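Local coordinates for protein HIRA (Homo sapiens, PDB 5YJE) that works with the histone chaperone ASF1A to promote replication-independent chromatin assembly and is required for periodic repression of histone genes during the cell cycle, at residues N66-L79 with E87-A99. Sequence-based numbering, arbitrary orientation.
Sequences NEVTVVGGVKLSRL and EWETVLTSRILTA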
loop_
_atom_site.group_PDB
_atom_site.type_symbol
_atom_site.label_atom_id
_atom_site.label_comp_id
_atom_site.label_asym_id
_atom_site.label_seq_id
_atom_site.Cartn_x
_atom_site.Cartn_y
_atom_site.Cartn_z
ATOM N N ASN B 66 10.763 -33.990 12.802
ATOM C CA ASN B 66 9.406 -33.883 12.304
ATOM C C ASN B 66 8.589 -35.096 12.724
ATOM O O ASN B 66 9.087 -36.227 12.716
ATOM C CB ASN B 66 9.398 -33.708 10.783
ATOM C CG ASN B 66 9.710 -32.256 10.356
ATOM O OD1 ASN B 66 9.194 -31.303 10.923
ATOM N ND2 ASN B 66 10.558 -32.105 9.360
ATOM N N GLU B 67 7.338 -34.846 13.105
ATOM C CA GLU B 67 6.397 -35.891 13.493
ATOM C C GLU B 67 7.020 -36.866 14.494
ATOM O O GLU B 67 7.124 -38.066 14.254
ATOM C CB GLU B 67 5.861 -36.605 12.255
ATOM C CG GLU B 67 4.908 -35.728 11.467
ATOM C CD GLU B 67 4.448 -36.366 10.178
ATOM O OE1 GLU B 67 3.262 -36.175 9.818
ATOM O OE2 GLU B 67 5.271 -37.061 9.528
ATOM N N VAL B 68 7.436 -36.316 15.639
ATOM C CA VAL B 68 8.072 -37.119 16.676
ATOM C C VAL B 68 7.102 -37.640 17.740
ATOM O O VAL B 68 7.468 -38.549 18.505
ATOM C CB VAL B 68 9.183 -36.324 17.377
ATOM C CG1 VAL B 68 10.239 -35.912 16.370
ATOM C CG2 VAL B 68 8.616 -35.096 18.062
ATOM N N THR B 69 5.885 -37.098 17.824
ATOM C CA THR B 69 4.904 -37.630 18.760
ATOM C C THR B 69 3.515 -37.187 18.330
ATOM O O THR B 69 3.349 -36.299 17.486
ATOM C CB THR B 69 5.182 -37.180 20.199
ATOM O OG1 THR B 69 4.411 -37.985 21.087
ATOM C CG2 THR B 69 4.777 -35.725 20.405
ATOM N N VAL B 70 2.518 -37.810 18.946
ATOM C CA VAL B 70 1.118 -37.474 18.721
ATOM C C VAL B 70 0.488 -37.071 20.048
ATOM O O VAL B 70 0.730 -37.710 21.079
ATOM C CB VAL B 70 0.346 -38.653 18.093
ATOM C CG1 VAL B 70 -0.981 -38.169 17.520
ATOM C CG2 VAL B 70 1.176 -39.313 17.045
ATOM N N VAL B 71 -0.302 -36.002 20.034
ATOM C CA VAL B 71 -1.128 -35.629 21.181
ATOM C C VAL B 71 -2.512 -35.297 20.654
ATOM O O VAL B 71 -2.654 -34.467 19.750
ATOM C CB VAL B 71 -0.531 -34.459 22.001
ATOM C CG1 VAL B 71 0.934 -34.738 22.351
ATOM C CG2 VAL B 71 -0.648 -33.121 21.280
ATOM N N GLY B 72 -3.521 -35.987 21.174
ATOM C CA GLY B 72 -4.890 -35.771 20.716
ATOM C C GLY B 72 -5.074 -35.953 19.225
ATOM O O GLY B 72 -5.782 -35.165 18.583
ATOM N N GLY B 73 -4.456 -36.988 18.653
ATOM C CA GLY B 73 -4.480 -37.193 17.220
ATOM C C GLY B 73 -3.620 -36.238 16.421
ATOM O O GLY B 73 -3.376 -36.500 15.239
ATOM N N VAL B 74 -3.129 -35.162 17.029
ATOM C CA VAL B 74 -2.334 -34.147 16.342
ATOM C C VAL B 74 -0.866 -34.562 16.351
ATOM O O VAL B 74 -0.243 -34.673 17.416
ATOM C CB VAL B 74 -2.521 -32.771 16.999
ATOM C CG1 VAL B 74 -1.703 -31.719 16.279
ATOM C CG2 VAL B 74 -4.009 -32.397 17.052
ATOM N N LYS B 75 -0.319 -34.795 15.162
ATOM C CA LYS B 75 1.104 -35.069 14.994
ATOM C C LYS B 75 1.922 -33.794 15.184
ATOM O O LYS B 75 1.632 -32.771 14.562
ATOM C CB LYS B 75 1.366 -35.637 13.599
ATOM C CG LYS B 75 0.775 -37.017 13.351
ATOM C CD LYS B 75 1.385 -37.657 12.101
ATOM C CE LYS B 75 0.369 -37.785 10.970
ATOM N NZ LYS B 75 0.063 -36.472 10.308
ATOM N N LEU B 76 2.961 -33.863 16.016
ATOM C CA LEU B 76 3.781 -32.710 16.354
ATOM C C LEU B 76 5.182 -32.852 15.777
ATOM O O LEU B 76 5.740 -33.951 15.722
ATOM C CB LEU B 76 3.897 -32.537 17.875
ATOM C CG LEU B 76 2.621 -32.390 18.728
ATOM C CD1 LEU B 76 3.015 -32.292 20.205
ATOM C CD2 LEU B 76 1.759 -31.197 18.334
ATOM N N SER B 77 5.742 -31.723 15.375
ATOM C CA SER B 77 7.129 -31.607 14.998
ATOM C C SER B 77 7.796 -30.654 15.971
ATOM O O SER B 77 7.176 -29.709 16.450
ATOM C CB SER B 77 7.274 -31.108 13.545
ATOM O OG SER B 77 6.565 -31.943 12.640
ATOM N N ARG B 78 9.066 -30.905 16.256
ATOM C CA ARG B 78 9.828 -30.115 17.205
ATOM C C ARG B 78 10.739 -29.148 16.477
ATOM O O ARG B 78 11.363 -29.498 15.465
ATOM C CB ARG B 78 10.678 -30.995 18.128
ATOM C CG ARG B 78 9.892 -31.900 19.022
ATOM C CD ARG B 78 10.828 -32.751 19.883
ATOM N NE ARG B 78 11.512 -31.948 20.893
ATOM C CZ ARG B 78 12.387 -32.434 21.766
ATOM N NH1 ARG B 78 12.700 -33.730 21.750
ATOM N NH2 ARG B 78 12.961 -31.620 22.642
ATOM N N LEU B 79 10.837 -27.948 17.037
ATOM C CA LEU B 79 11.808 -26.937 16.645
ATOM C C LEU B 79 12.631 -26.592 17.880
ATOM O O LEU B 79 12.070 -26.227 18.918
ATOM C CB LEU B 79 11.113 -25.689 16.075
ATOM C CG LEU B 79 11.923 -24.394 15.960
ATOM C CD1 LEU B 79 13.052 -24.571 14.939
ATOM C CD2 LEU B 79 10.999 -23.200 15.589
ATOM N N GLU B 87 19.242 -22.764 25.182
ATOM C CA GLU B 87 18.448 -23.613 24.298
ATOM C C GLU B 87 16.967 -23.386 24.567
ATOM O O GLU B 87 16.523 -23.502 25.711
ATOM C CB GLU B 87 18.813 -25.094 24.499
ATOM C CG GLU B 87 18.160 -26.084 23.527
ATOM C CD GLU B 87 16.848 -26.710 24.054
ATOM O OE1 GLU B 87 16.472 -27.786 23.537
ATOM O OE2 GLU B 87 16.198 -26.138 24.964
ATOM N N TRP B 88 16.196 -23.069 23.529
ATOM C CA TRP B 88 14.746 -23.100 23.667
ATOM C C TRP B 88 14.157 -24.094 22.670
ATOM O O TRP B 88 14.836 -24.569 21.753
ATOM C CB TRP B 88 14.134 -21.696 23.517
ATOM C CG TRP B 88 14.264 -20.971 22.196
ATOM C CD1 TRP B 88 15.118 -19.936 21.904
ATOM C CD2 TRP B 88 13.473 -21.173 21.017
ATOM N NE1 TRP B 88 14.927 -19.503 20.611
ATOM C CE2 TRP B 88 13.921 -20.242 20.045
ATOM C CE3 TRP B 88 12.429 -22.044 20.687
ATOM C CZ2 TRP B 88 13.363 -20.169 18.766
ATOM C CZ3 TRP B 88 11.873 -21.967 19.420
ATOM C CH2 TRP B 88 12.342 -21.037 18.473
ATOM N N GLU B 89 12.894 -24.461 22.882
ATOM C CA GLU B 89 12.232 -25.329 21.923
ATOM C C GLU B 89 10.729 -25.077 21.933
ATOM O O GLU B 89 10.209 -24.317 22.748
ATOM C CB GLU B 89 12.565 -26.806 22.169
ATOM C CG GLU B 89 12.205 -27.365 23.512
ATOM C CD GLU B 89 12.704 -28.803 23.663
ATOM O OE1 GLU B 89 13.937 -29.000 23.627
ATOM O OE2 GLU B 89 11.879 -29.747 23.786
ATOM N N THR B 90 10.048 -25.687 20.968
ATOM C CA THR B 90 8.625 -25.482 20.754
ATOM C C THR B 90 8.172 -26.583 19.813
ATOM O O THR B 90 8.998 -27.309 19.244
ATOM C CB THR B 90 8.311 -24.069 20.192
ATOM O OG1 THR B 90 6.918 -23.813 20.313
ATOM C CG2 THR B 90 8.668 -23.913 18.696
ATOM N N VAL B 91 6.851 -26.697 19.653
ATOM C CA VAL B 91 6.263 -27.672 18.743
ATOM C C VAL B 91 5.378 -26.963 17.724
ATOM O O VAL B 91 4.822 -25.887 17.972
ATOM C CB VAL B 91 5.455 -28.755 19.485
ATOM C CG1 VAL B 91 6.381 -29.613 20.334
ATOM C CG2 VAL B 91 4.397 -28.124 20.336
ATOM N N LEU B 92 5.247 -27.595 16.566
ATOM C CA LEU B 92 4.373 -27.157 15.495
ATOM C C LEU B 92 3.525 -28.353 15.095
ATOM O O LEU B 92 3.873 -29.496 15.390
ATOM C CB LEU B 92 5.183 -26.617 14.289
ATOM C CG LEU B 92 5.835 -25.278 14.655
ATOM C CD1 LEU B 92 7.245 -25.441 15.158
ATOM C CD2 LEU B 92 5.737 -24.250 13.522
ATOM N N THR B 93 2.397 -28.087 14.441
ATOM C CA THR B 93 1.463 -29.145 14.075
ATOM C C THR B 93 1.609 -29.596 12.630
ATOM O O THR B 93 0.743 -30.326 12.143
ATOM C CB THR B 93 0.004 -28.705 14.340
ATOM O OG1 THR B 93 -0.307 -27.520 13.594
ATOM C CG2 THR B 93 -0.219 -28.431 15.820
ATOM N N SER B 94 2.662 -29.168 11.922
ATOM C CA SER B 94 2.953 -29.692 10.591
ATOM C C SER B 94 4.460 -29.800 10.412
ATOM O O SER B 94 5.241 -29.208 11.164
ATOM C CB SER B 94 2.331 -28.841 9.464
ATOM O OG SER B 94 2.657 -27.485 9.615
ATOM N N ARG B 95 4.863 -30.588 9.416
ATOM C CA ARG B 95 6.287 -30.805 9.174
ATOM C C ARG B 95 6.989 -29.506 8.784
ATOM O O ARG B 95 6.511 -28.750 7.935
ATOM C CB ARG B 95 6.485 -31.859 8.086
ATOM C CG ARG B 95 5.712 -33.124 8.363
ATOM C CD ARG B 95 6.537 -34.385 8.146
ATOM N NE ARG B 95 6.758 -34.735 6.744
ATOM C CZ ARG B 95 5.800 -35.120 5.909
ATOM N NH1 ARG B 95 6.097 -35.449 4.658
ATOM N NH2 ARG B 95 4.537 -35.156 6.315
ATOM N N ILE B 96 8.122 -29.249 9.423
ATOM C CA ILE B 96 8.975 -28.119 9.076
ATOM C C ILE B 96 9.856 -28.494 7.885
ATOM O O ILE B 96 10.601 -29.480 7.935
ATOM C CB ILE B 96 9.820 -27.683 10.279
ATOM C CG1 ILE B 96 8.890 -27.261 11.423
ATOM C CG2 ILE B 96 10.769 -26.540 9.877
ATOM C CD1 ILE B 96 9.534 -27.268 12.800
ATOM N N LEU B 97 9.763 -27.702 6.811
ATOM C CA LEU B 97 10.507 -27.896 5.571
ATOM C C LEU B 97 11.819 -27.128 5.568
ATOM O O LEU B 97 12.859 -27.679 5.189
ATOM C CB LEU B 97 9.655 -27.475 4.375
ATOM C CG LEU B 97 8.441 -28.344 4.083
ATOM C CD1 LEU B 97 7.559 -27.770 2.933
ATOM C CD2 LEU B 97 8.929 -29.776 3.781
ATOM N N THR B 98 11.810 -25.859 5.981
ATOM C CA THR B 98 13.090 -25.163 6.084
ATOM C C THR B 98 12.980 -24.139 7.197
ATOM O O THR B 98 11.925 -23.967 7.803
ATOM C CB THR B 98 13.532 -24.514 4.741
ATOM O OG1 THR B 98 14.810 -23.891 4.908
ATOM C CG2 THR B 98 12.562 -23.424 4.242
ATOM N N ALA B 99 14.077 -23.434 7.445
ATOM C CA ALA B 99 14.123 -22.518 8.571
ATOM C C ALA B 99 15.195 -21.468 8.319
ATOM O O ALA B 99 16.107 -21.670 7.519
ATOM C CB ALA B 99 14.386 -23.275 9.882
#
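With CG of N66 swung beside its own backbone N (chi1 -79°), the amide comes to lie against the main chain of I96, while L79 sends CG opposite its backbone N (chi1 164°), which brings CD2 to W88 and T90. In this C-terminal part of HIRA two consecutive four-stranded antiparallel sheets meet here, consistent with neighbouring beta-propeller-like blades. L79 belongs to the hairpin of strands 74-83 and 86-92; N66, on the adjacent strand 60-71, ties the same sheet to strand 96-101, which begins the next. In the hairpin S77 and L92 exchange two backbone hydrogen bonds, as do L79 and T90; R78 and V91 form the non-hydrogen-bonded pair between them. An asparagine suits position 66 because its amide both accepts and donates: N of I96 bonds to OD1 at 2.8 Å, approaching from above the carbonyl plane, and ND2 gives a hydrogen to O of I96 at 3.0 Å. ND2 is also bonded to O of Q47. A leucine at this position, similar in size but apolar, would probably leave N and O of I96 without these side-chain mates and loosen the joint between the sheets. S77, small enough to fit against the corner at E67, receives the N-H of E67 on OG at 3.0 Å. The branched L79 fills the interior between the sheets: CD2 meets CH2 of W88 at 3.8 Å, CB touches CD1 of both L92 and I96, and V108 and F118 of the second sheet pack on it. E67, K75 and R95 are long enough to form a salt-bridge network, in which NZ of K75 bonds weakly to OE1 of E67. The guanidinium of R95 has its stronger partner in E111; toward E67 it makes a long, purely electrostatic contact, NH2 to OE2 3.8 Å, the oxygen lying off the guanidinium plane with no N-H aimed at it.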